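PDB 4O2H: protein BCAM1869 from Burkholderia cenocepacia, which probably regulates quorum-sensing transcription as a homolog of RsaM and associates with identical copies of itself. Local coordinates for residues 120-123 with 124-128; 81-85 with 86-90; 108-111 with 112-116. All coordinates share one frame; numbering follows the deposited sequence.

Overall arrangement
All three contacts are local. Interaction 3 lies at the N-terminal end of helix 112-125 and interaction 1 at its C-terminal end, their centres about 17 Å apart, so together they mark where this helix begins and where it hands over to helix 128-138. Interaction 2 is the tip of the hairpin joining strands 74-83 and 89-98 of the antiparallel sheet. Its centre is about 16 Å from that of interaction 1, and the two touch through the W128 indole, whose CH2 reaches 3.5 Å from F89 CB. Interactions 2 and 3 stay apart, nearest atoms about 11 Å. Only interaction 3 meets the second subunit, through M112 against S43 of that chain.

Interaction 1: residues 120-123 with 124-128; sequences AARL and AALDW
The carbonyl oxygen L123 O accepts two backbone N-H groups where helix 112-125 ends in a Schellman motif. The motif's two bonds are W128 N to L123 O, 3.3 Å at 156°, and a weak one from D127 N to A124 O, 3.2 Å. L126 N, 3.1 Å from L123 O, is shared, weakly, between R122 O and L123 O. D127, the first residue to leave helical angles (phi 53°), turns the chain so that W128 N faces L123 O. There the indole edge lies beside L123: CD1 of W128 is 3.3 Å from L123 O and 3.6 Å from L123 CB. With chi1 at 73°, CG of W128 sits between its backbone N and carbonyl carbon, and the ring meets W78 edge-to-face and packs on W80, F89 and I91 of the sheet. Across the helix, R122 bends at its second torsion and lays a guanidinium face over L126, whose CD2 stands 3.8 Å above the plane near its centre. A125 CB lies at its edge, next to NH1, and R122 NE bonds L31 O. A water donates to A120 O at 2.7 Å and weakly accepts from W128 NE1 at 3.3 Å.

Interaction 2: residues 81-85 with 86-90; sequences YLERA and TGTFV
A beta hairpin joins strand 74-83 to strand 89-98, and its end is built from Y81-E83 against T88-V90. Y81 and V90 form an antiparallel hydrogen-bonded pair, with Y81 N to V90 O at 3.0 Å and V90 N to Y81 O at 2.9 Å; L82 and F89 make the non-hydrogen-bonded pair beside it. E83 N closes the ladder on T88 O, 3.0 Å and nearly straight at 170°. On one face V90 lies beside Y81: its CB stands over the tyrosine ring, 3.8 Å from the centroid, a CH-pi contact, while CG1 lies against CZ and OH and CG2 against CE1. Y81 chi1 of 65° places CG between its own backbone N and carbonyl carbon, which sets the ring alongside V90. The face of L82 and F89 repeats the theme, with L82 CD1 over the phenyl ring 3.8 Å from its centroid; F89 also packs on P129 and A133 of helix 128-138. In the loop, T86 OG1 donates at 2.9 Å to E83 OE1, which accepts through its anti lone pair, and G87 N makes a weak bond to E83 O. R84 NE forms a salt bridge with D54 OD1. R84, A85 and T86 have right-handed helical backbones, and G87 swings to positive phi (75°), a pattern typical of four-residue hairpin loops.

Interaction 3: residues 108-111 with 112-116; sequences ADIG and MLRTA
I110 and R114 cross at about a right angle, the isoleucine branches meeting the arginine at both its CB and its guanidinium. At the near end I110 CD1 sits 3.6 Å from R114 CB. At the far end the guanidinium turns a face to I110, with CG2 3.7 Å above its plane and displaced toward the NH1 rim, so the contact there is apolar carbon against a flat cation. R114 is extended at its second torsion and then bends at the third (75°), which folds the guanidinium back over the isoleucine; its CD also passes 3.8 Å from I110 O. I110 chi1 of 66° puts CG1 between the backbone N and carbonyl carbon, carrying CD1 to R114 CB and NE. Between I110 and helix 112-125 stands G111, its N-cap, whose phi of 81° suits a residue without a side chain. G111 O receives two donors from T115: the amide T115 N at 3.1 Å, in the carbonyl plane, as the first helical bond, and the hydroxyl T115 OG1 at 2.8 Å, from well above that plane. On buried T115, OG1 also accepts from A102 N, and I110 pairs with A102 through the backbone, so the helix start is tied to strand 100-103. Selenomethionine M112, bent at its second and third torsions, packs on M101 and Y20 and touches S43 of the second subunit.

Interaction 1: residues 120-123 with 124-128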
ATOM      1  N   ALA A 120      10.576   6.566 -10.435  1.00 42.95           N
ATOM      2  CA  ALA A 120      11.363   6.974  -9.242  1.00 43.69           C
ATOM      3  C   ALA A 120      11.928   8.396  -9.455  1.00 47.40           C
ATOM      4  O   ALA A 120      11.894   9.199  -8.515  1.00 48.00           O
ATOM      5  CB  ALA A 120      12.491   5.966  -8.917  1.00 43.80           C
ATOM      6  N   ALA A 121      12.348   8.717 -10.703  1.00 38.42           N
ATOM      7  CA  ALA A 121      12.835  10.048 -11.124  1.00 39.96           C
ATOM      8  C   ALA A 121      11.693  11.090 -11.075  1.00 46.68           C
ATOM      9  O   ALA A 121      11.880  12.171 -10.491  1.00 47.84           O
ATOM     10  CB  ALA A 121      13.439   9.989 -12.538  1.00 40.65           C
ATOM     11  N   ARG A 122      10.498  10.757 -11.606  1.00 40.96           N
ATOM     12  CA  ARG A 122       9.380  11.704 -11.493  1.00 40.97           C
ATOM     13  C   ARG A 122       9.033  11.947 -10.004  1.00 46.71           C
ATOM     14  O   ARG A 122       8.775  13.089  -9.598  1.00 48.44           O
ATOM     15  CB  ARG A 122       8.133  11.216 -12.265  1.00 39.98           C
ATOM     16  CG  ARG A 122       6.939  12.182 -12.192  1.00 41.91           C
ATOM     17  CD  ARG A 122       7.340  13.613 -12.570  1.00 34.36           C
ATOM     18  NE  ARG A 122       6.164  14.449 -12.762  1.00 40.71           N
ATOM     19  CZ  ARG A 122       6.143  15.767 -12.631  1.00 61.74           C
ATOM     20  NH1 ARG A 122       7.260  16.432 -12.339  1.00 48.99           N
ATOM     21  NH2 ARG A 122       5.008  16.439 -12.806  1.00 43.85           N
ATOM     22  N   LEU A 123       9.072  10.884  -9.187  1.00 42.08           N
ATOM     23  CA  LEU A 123       8.739  10.995  -7.762  1.00 41.70           C
ATOM     24  C   LEU A 123       9.675  11.946  -7.042  1.00 44.28           C
ATOM     25  O   LEU A 123       9.196  12.724  -6.230  1.00 44.39           O
ATOM     26  CB  LEU A 123       8.698   9.616  -7.058  1.00 41.28           C
ATOM     27  CG  LEU A 123       7.615   8.665  -7.610  1.00 45.36           C
ATOM     28  CD1 LEU A 123       7.850   7.245  -7.162  1.00 43.34           C
ATOM     29  CD2 LEU A 123       6.212   9.174  -7.315  1.00 48.59           C
ATOM     30  N   ALA A 124      10.976  11.939  -7.377  1.00 39.93           N
ATOM     31  CA  ALA A 124      11.975  12.830  -6.767  1.00 39.83           C
ATOM     32  C   ALA A 124      11.714  14.299  -7.134  1.00 43.41           C
ATOM     33  O   ALA A 124      11.919  15.180  -6.295  1.00 44.50           O
ATOM     34  CB  ALA A 124      13.386  12.428  -7.187  1.00 40.27           C
ATOM     35  N   ALA A 125      11.238  14.552  -8.365  1.00 39.72           N
ATOM     36  CA  ALA A 125      10.862  15.882  -8.857  1.00 39.54           C
ATOM     37  C   ALA A 125       9.574  16.329  -8.159  1.00 47.37           C
ATOM     38  O   ALA A 125       9.341  17.514  -8.049  1.00 49.13           O
ATOM     39  CB  ALA A 125      10.673  15.860 -10.375  1.00 39.68           C
ATOM     40  N   LEU A 126       8.746  15.383  -7.662  1.00 44.28           N
ATOM     41  CA  LEU A 126       7.510  15.739  -6.943  1.00 42.55           C
ATOM     42  C   LEU A 126       7.765  15.895  -5.445  1.00 48.04           C
ATOM     43  O   LEU A 126       6.823  16.156  -4.695  1.00 49.46           O
ATOM     44  CB  LEU A 126       6.371  14.724  -7.205  1.00 41.10           C
ATOM     45  CG  LEU A 126       5.800  14.743  -8.646  1.00 45.20           C
ATOM     46  CD1 LEU A 126       4.866  13.582  -8.877  1.00 45.42           C
ATOM     47  CD2 LEU A 126       5.072  16.075  -8.964  1.00 44.12           C
ATOM     48  N   ASP A 127       9.044  15.763  -5.003  1.00 46.29           N
ATOM     49  CA  ASP A 127       9.453  15.890  -3.596  1.00 45.88           C
ATOM     50  C   ASP A 127       8.592  14.949  -2.739  1.00 49.14           C
ATOM     51  O   ASP A 127       8.033  15.343  -1.706  1.00 48.50           O
ATOM     52  CB  ASP A 127       9.384  17.368  -3.093  1.00 48.38           C
ATOM     53  CG  ASP A 127      10.077  17.635  -1.744  1.00 63.83           C
ATOM     54  OD1 ASP A 127      11.016  16.876  -1.384  1.00 61.79           O
ATOM     55  OD2 ASP A 127       9.707  18.628  -1.070  1.00 75.14           O
ATOM     56  N   TRP A 128       8.505  13.675  -3.188  1.00 44.25           N
ATOM     57  CA  TRP A 128       7.740  12.673  -2.490  1.00 43.17           C
ATOM     58  C   TRP A 128       8.112  12.597  -0.986  1.00 47.38           C
ATOM     59  O   TRP A 128       7.186  12.408  -0.206  1.00 48.43           O
ATOM     60  CB  TRP A 128       7.834  11.311  -3.172  1.00 40.64           C
ATOM     61  CG  TRP A 128       9.134  10.589  -3.020  1.00 40.75           C
ATOM     62  CD1 TRP A 128      10.143  10.520  -3.933  1.00 43.00           C
ATOM     63  CD2 TRP A 128       9.532   9.765  -1.917  1.00 40.86           C
ATOM     64  NE1 TRP A 128      11.173   9.760  -3.444  1.00 41.87           N
ATOM     65  CE2 TRP A 128      10.820   9.263  -2.216  1.00 43.72           C
ATOM     66  CE3 TRP A 128       8.949   9.447  -0.671  1.00 42.72           C
ATOM     67  CZ2 TRP A 128      11.527   8.440  -1.330  1.00 42.14           C
ATOM     68  CZ3 TRP A 128       9.648   8.629   0.206  1.00 43.60           C
ATOM     69  CH2 TRP A 128      10.922   8.135  -0.128  1.00 43.80           C
TER
HETATM   70  O   HOH W   1      13.054   9.007  -6.076  1.00 47.28           O

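Interaction 2: residues 81-85 with 86-90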
ATOM      1  N   TYR A  81      12.600   4.006   3.226  1.00 39.29           N
ATOM      2  CA  TYR A  81      13.273   4.008   4.500  1.00 40.36           C
ATOM      3  C   TYR A  81      13.867   5.370   4.694  1.00 46.10           C
ATOM      4  O   TYR A  81      14.199   6.074   3.729  1.00 44.35           O
ATOM      5  CB  TYR A  81      14.294   2.862   4.726  1.00 42.95           C
ATOM      6  CG  TYR A  81      15.525   2.838   3.847  1.00 46.14           C
ATOM      7  CD1 TYR A  81      16.685   3.508   4.222  1.00 49.25           C
ATOM      8  CD2 TYR A  81      15.568   2.057   2.693  1.00 47.88           C
ATOM      9  CE1 TYR A  81      17.832   3.468   3.433  1.00 51.24           C
ATOM     10  CE2 TYR A  81      16.716   1.996   1.902  1.00 49.74           C
ATOM     11  CZ  TYR A  81      17.846   2.705   2.277  1.00 58.38           C
ATOM     12  OH  TYR A  81      18.986   2.638   1.516  1.00 59.30           O
ATOM     13  N   LEU A  82      13.973   5.749   5.956  1.00 44.34           N
ATOM     14  CA  LEU A  82      14.561   7.001   6.343  1.00 43.95           C
ATOM     15  C   LEU A  82      15.933   6.701   6.948  1.00 48.98           C
ATOM     16  O   LEU A  82      16.011   6.046   7.989  1.00 49.53           O
ATOM     17  CB  LEU A  82      13.614   7.720   7.334  1.00 43.91           C
ATOM     18  CG  LEU A  82      14.160   8.964   8.041  1.00 47.78           C
ATOM     19  CD1 LEU A  82      14.459  10.070   7.029  1.00 45.79           C
ATOM     20  CD2 LEU A  82      13.193   9.411   9.075  1.00 48.73           C
ATOM     21  N   GLU A  83      17.020   7.171   6.286  1.00 58.80           N
ATOM     22  CA  GLU A  83      18.388   6.971   6.764  1.00 62.82           C
ATOM     23  C   GLU A  83      18.620   7.723   8.054  1.00 70.09           C
ATOM     24  O   GLU A  83      18.122   8.843   8.214  1.00 70.49           O
ATOM     25  CB  GLU A  83      19.428   7.405   5.734  1.00 64.22           C
ATOM     26  CG  GLU A  83      19.623   6.425   4.595  1.00 70.02           C
ATOM     27  CD  GLU A  83      21.060   6.314   4.124  1.00 88.76           C
ATOM     28  OE1 GLU A  83      21.773   7.346   4.151  1.00 84.34           O
ATOM     29  OE2 GLU A  83      21.479   5.191   3.753  1.00 69.50           O
ATOM     30  N   ARG A  84      19.324   7.086   8.992  1.00 68.28           N
ATOM     31  CA  ARG A  84      19.642   7.686  10.269  1.00 72.51           C
ATOM     32  C   ARG A  84      20.672   8.826  10.078  1.00 81.44           C
ATOM     33  O   ARG A  84      20.445   9.945  10.544  1.00 82.70           O
ATOM     34  CB  ARG A  84      20.170   6.606  11.233  1.00 73.59           C
ATOM     35  CG  ARG A  84      20.243   7.024  12.701  1.00 80.16           C
ATOM     36  CD  ARG A  84      20.748   5.909  13.628  1.00 83.24           C
ATOM     37  NE  ARG A  84      20.172   4.602  13.292  1.00 88.59           N
ATOM     38  CZ  ARG A  84      18.994   4.148  13.717  1.00 98.54           C
ATOM     39  NH1 ARG A  84      18.254   4.878  14.548  1.00 83.61           N
ATOM     40  NH2 ARG A  84      18.552   2.956  13.326  1.00 77.18           N
ATOM     41  N   ALA A  85      21.753   8.541   9.332  1.00 80.65           N
ATOM     42  CA  ALA A  85      22.906   9.422   9.126  1.00 85.49           C
ATOM     43  C   ALA A  85      22.560  10.786   8.543  1.00 89.86           C
ATOM     44  O   ALA A  85      22.879  11.824   9.135  1.00 94.56           O
ATOM     45  CB  ALA A  85      23.935   8.741   8.224  1.00 86.36           C
ATOM     46  N   THR A  86      21.922  10.761   7.393  1.00 80.58           N
ATOM     47  CA  THR A  86      21.623  11.885   6.542  1.00 78.31           C
ATOM     48  C   THR A  86      20.233  12.476   6.709  1.00 78.97           C
ATOM     49  O   THR A  86      20.017  13.623   6.307  1.00 79.92           O
ATOM     50  CB  THR A  86      21.774  11.390   5.097  1.00 89.81           C
ATOM     51  OG1 THR A  86      21.207  10.076   5.004  1.00 86.11           O
ATOM     52  CG2 THR A  86      23.243  11.337   4.651  1.00 94.10           C
ATOM     53  N   GLY A  87      19.294  11.696   7.216  1.00 71.45           N
ATOM     54  CA  GLY A  87      17.902  12.121   7.306  1.00 68.76           C
ATOM     55  C   GLY A  87      17.248  12.068   5.933  1.00 66.96           C
ATOM     56  O   GLY A  87      16.179  12.656   5.714  1.00 65.00           O
ATOM     57  N   THR A  88      17.873  11.334   4.993  1.00 60.53           N
ATOM     58  CA  THR A  88      17.339  11.253   3.643  1.00 57.23           C
ATOM     59  C   THR A  88      16.384  10.049   3.471  1.00 56.30           C
ATOM     60  O   THR A  88      16.669   8.944   3.929  1.00 56.46           O
ATOM     61  CB  THR A  88      18.476  11.275   2.581  1.00 66.10           C
ATOM     62  OG1 THR A  88      17.881  11.523   1.313  1.00 68.21           O
ATOM     63  CG2 THR A  88      19.263   9.983   2.486  1.00 62.70           C
ATOM     64  N   PHE A  89      15.262  10.294   2.809  1.00 48.48           N
ATOM     65  CA  PHE A  89      14.280   9.286   2.439  1.00 44.94           C
ATOM     66  C   PHE A  89      14.745   8.612   1.184  1.00 47.81           C
ATOM     67  O   PHE A  89      15.227   9.290   0.280  1.00 46.98           O
ATOM     68  CB  PHE A  89      12.909   9.906   2.221  1.00 44.07           C
ATOM     69  CG  PHE A  89      12.202  10.216   3.511  1.00 45.27           C
ATOM     70  CD1 PHE A  89      12.405  11.427   4.158  1.00 46.99           C
ATOM     71  CD2 PHE A  89      11.309   9.309   4.064  1.00 45.17           C
ATOM     72  CE1 PHE A  89      11.715  11.733   5.328  1.00 49.48           C
ATOM     73  CE2 PHE A  89      10.616   9.621   5.235  1.00 48.70           C
ATOM     74  CZ  PHE A  89      10.805  10.841   5.843  1.00 48.07           C
ATOM     75  N   VAL A  90      14.643   7.275   1.147  1.00 43.68           N
ATOM     76  CA  VAL A  90      15.144   6.426   0.086  1.00 42.96           C
ATOM     77  C   VAL A  90      14.050   5.457  -0.371  1.00 47.56           C
ATOM     78  O   VAL A  90      13.411   4.831   0.471  1.00 47.60           O
ATOM     79  CB  VAL A  90      16.412   5.614   0.567  1.00 49.20           C
ATOM     80  CG1 VAL A  90      17.042   4.800  -0.572  1.00 48.63           C
ATOM     81  CG2 VAL A  90      17.465   6.494   1.249  1.00 51.34           C
TER

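Interaction 3: residues 108-111 with 112-116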
ATOM      1  N   ALA A 108       6.829   0.982 -28.441  1.00 76.92           N
ATOM      2  CA  ALA A 108       7.177  -0.320 -27.881  1.00 75.29           C
ATOM      3  C   ALA A 108       7.497  -0.187 -26.395  1.00 74.20           C
ATOM      4  O   ALA A 108       8.044   0.830 -25.966  1.00 70.64           O
ATOM      5  CB  ALA A 108       8.373  -0.904 -28.632  1.00 79.20           C
ATOM      6  N   ASP A 109       7.132  -1.209 -25.608  1.00 71.06           N
ATOM      7  CA  ASP A 109       7.367  -1.263 -24.162  1.00 65.83           C
ATOM      8  C   ASP A 109       8.853  -1.220 -23.851  1.00 71.98           C
ATOM      9  O   ASP A 109       9.652  -1.741 -24.628  1.00 74.15           O
ATOM     10  CB  ASP A 109       6.767  -2.554 -23.580  1.00 65.93           C
ATOM     11  CG  ASP A 109       5.253  -2.622 -23.604  1.00 68.79           C
ATOM     12  OD1 ASP A 109       4.617  -1.622 -24.007  1.00 68.54           O
ATOM     13  OD2 ASP A 109       4.700  -3.658 -23.166  1.00 70.28           O
ATOM     14  N   ILE A 110       9.228  -0.619 -22.717  1.00 54.37           N
ATOM     15  CA  ILE A 110      10.642  -0.583 -22.363  1.00 55.61           C
ATOM     16  C   ILE A 110      10.893  -1.432 -21.121  1.00 61.41           C
ATOM     17  O   ILE A 110      12.031  -1.492 -20.650  1.00 62.34           O
ATOM     18  CB  ILE A 110      11.241   0.841 -22.246  1.00 58.68           C
ATOM     19  CG1 ILE A 110      10.650   1.679 -21.064  1.00 58.07           C
ATOM     20  CG2 ILE A 110      11.253   1.549 -23.606  1.00 56.77           C
ATOM     21  CD1 ILE A 110      11.335   3.094 -20.900  1.00 62.67           C
ATOM     22  N   GLY A 111       9.846  -2.124 -20.652  1.00 58.30           N
ATOM     23  CA  GLY A 111       9.930  -3.041 -19.521  1.00 58.57           C
ATOM     24  C   GLY A 111       9.875  -2.416 -18.141  1.00 63.55           C
ATOM     25  O   GLY A 111      10.101  -1.214 -17.976  1.00 61.12           O
HETATM   26  N   MSE A 112       9.596  -3.271 -17.136  1.00 63.18           N
HETATM   27  CA  MSE A 112       9.435  -2.952 -15.709  1.00 63.69           C
HETATM   28  C   MSE A 112      10.552  -2.103 -15.135  1.00 68.80           C
HETATM   29  O   MSE A 112      10.257  -1.136 -14.427  1.00 69.06           O
HETATM   30  CB  MSE A 112       9.346  -4.234 -14.856  1.00 66.72           C
HETATM   31  CG  MSE A 112       8.279  -5.204 -15.319  1.00 74.73           C
HETATM   32 SE   MSE A 112       6.621  -4.282 -15.684  0.37 82.67          SE
HETATM   33  CE  MSE A 112       5.893  -4.294 -13.869  1.00 78.99           C
ATOM     34  N   LEU A 113      11.820  -2.491 -15.390  1.00 65.27           N
ATOM     35  CA  LEU A 113      13.022  -1.887 -14.805  1.00 65.11           C
ATOM     36  C   LEU A 113      13.232  -0.438 -15.244  1.00 65.38           C
ATOM     37  O   LEU A 113      13.603   0.402 -14.421  1.00 64.33           O
ATOM     38  CB  LEU A 113      14.267  -2.739 -15.143  1.00 66.47           C
ATOM     39  CG  LEU A 113      14.677  -3.837 -14.115  1.00 72.94           C
ATOM     40  CD1 LEU A 113      13.683  -5.011 -14.088  1.00 74.01           C
ATOM     41  CD2 LEU A 113      16.086  -4.367 -14.401  1.00 75.20           C
ATOM     42  N   ARG A 114      12.999  -0.147 -16.528  1.00 59.48           N
ATOM     43  CA  ARG A 114      13.143   1.210 -17.045  1.00 57.99           C
ATOM     44  C   ARG A 114      11.915   2.040 -16.672  1.00 56.20           C
ATOM     45  O   ARG A 114      12.042   3.249 -16.517  1.00 55.10           O
ATOM     46  CB  ARG A 114      13.381   1.209 -18.553  1.00 57.70           C
ATOM     47  CG  ARG A 114      14.836   0.963 -18.913  1.00 70.81           C
ATOM     48  CD  ARG A 114      15.049   0.857 -20.410  1.00 78.35           C
ATOM     49  NE  ARG A 114      14.988   2.163 -21.066  1.00 82.72           N
ATOM     50  CZ  ARG A 114      14.956   2.335 -22.381  1.00 97.74           C
ATOM     51  NH1 ARG A 114      14.982   1.288 -23.195  1.00 84.01           N
ATOM     52  NH2 ARG A 114      14.887   3.556 -22.893  1.00 86.91           N
ATOM     53  N   THR A 115      10.744   1.386 -16.513  1.00 49.43           N
ATOM     54  CA  THR A 115       9.508   2.047 -16.108  1.00 48.69           C
ATOM     55  C   THR A 115       9.645   2.541 -14.646  1.00 52.52           C
ATOM     56  O   THR A 115       9.351   3.717 -14.357  1.00 51.82           O
ATOM     57  CB  THR A 115       8.292   1.109 -16.278  1.00 50.43           C
ATOM     58  OG1 THR A 115       8.115   0.744 -17.667  1.00 48.60           O
ATOM     59  CG2 THR A 115       7.008   1.722 -15.716  1.00 43.80           C
ATOM     60  N   ALA A 116      10.112   1.641 -13.741  1.00 47.79           N
ATOM     61  CA  ALA A 116      10.274   1.945 -12.326  1.00 48.58           C
ATOM     62  C   ALA A 116      11.270   3.083 -12.145  1.00 54.33           C
ATOM     63  O   ALA A 116      11.071   3.930 -11.273  1.00 53.33           O
ATOM     64  CB  ALA A 116      10.730   0.709 -11.559  1.00 49.30           C
TER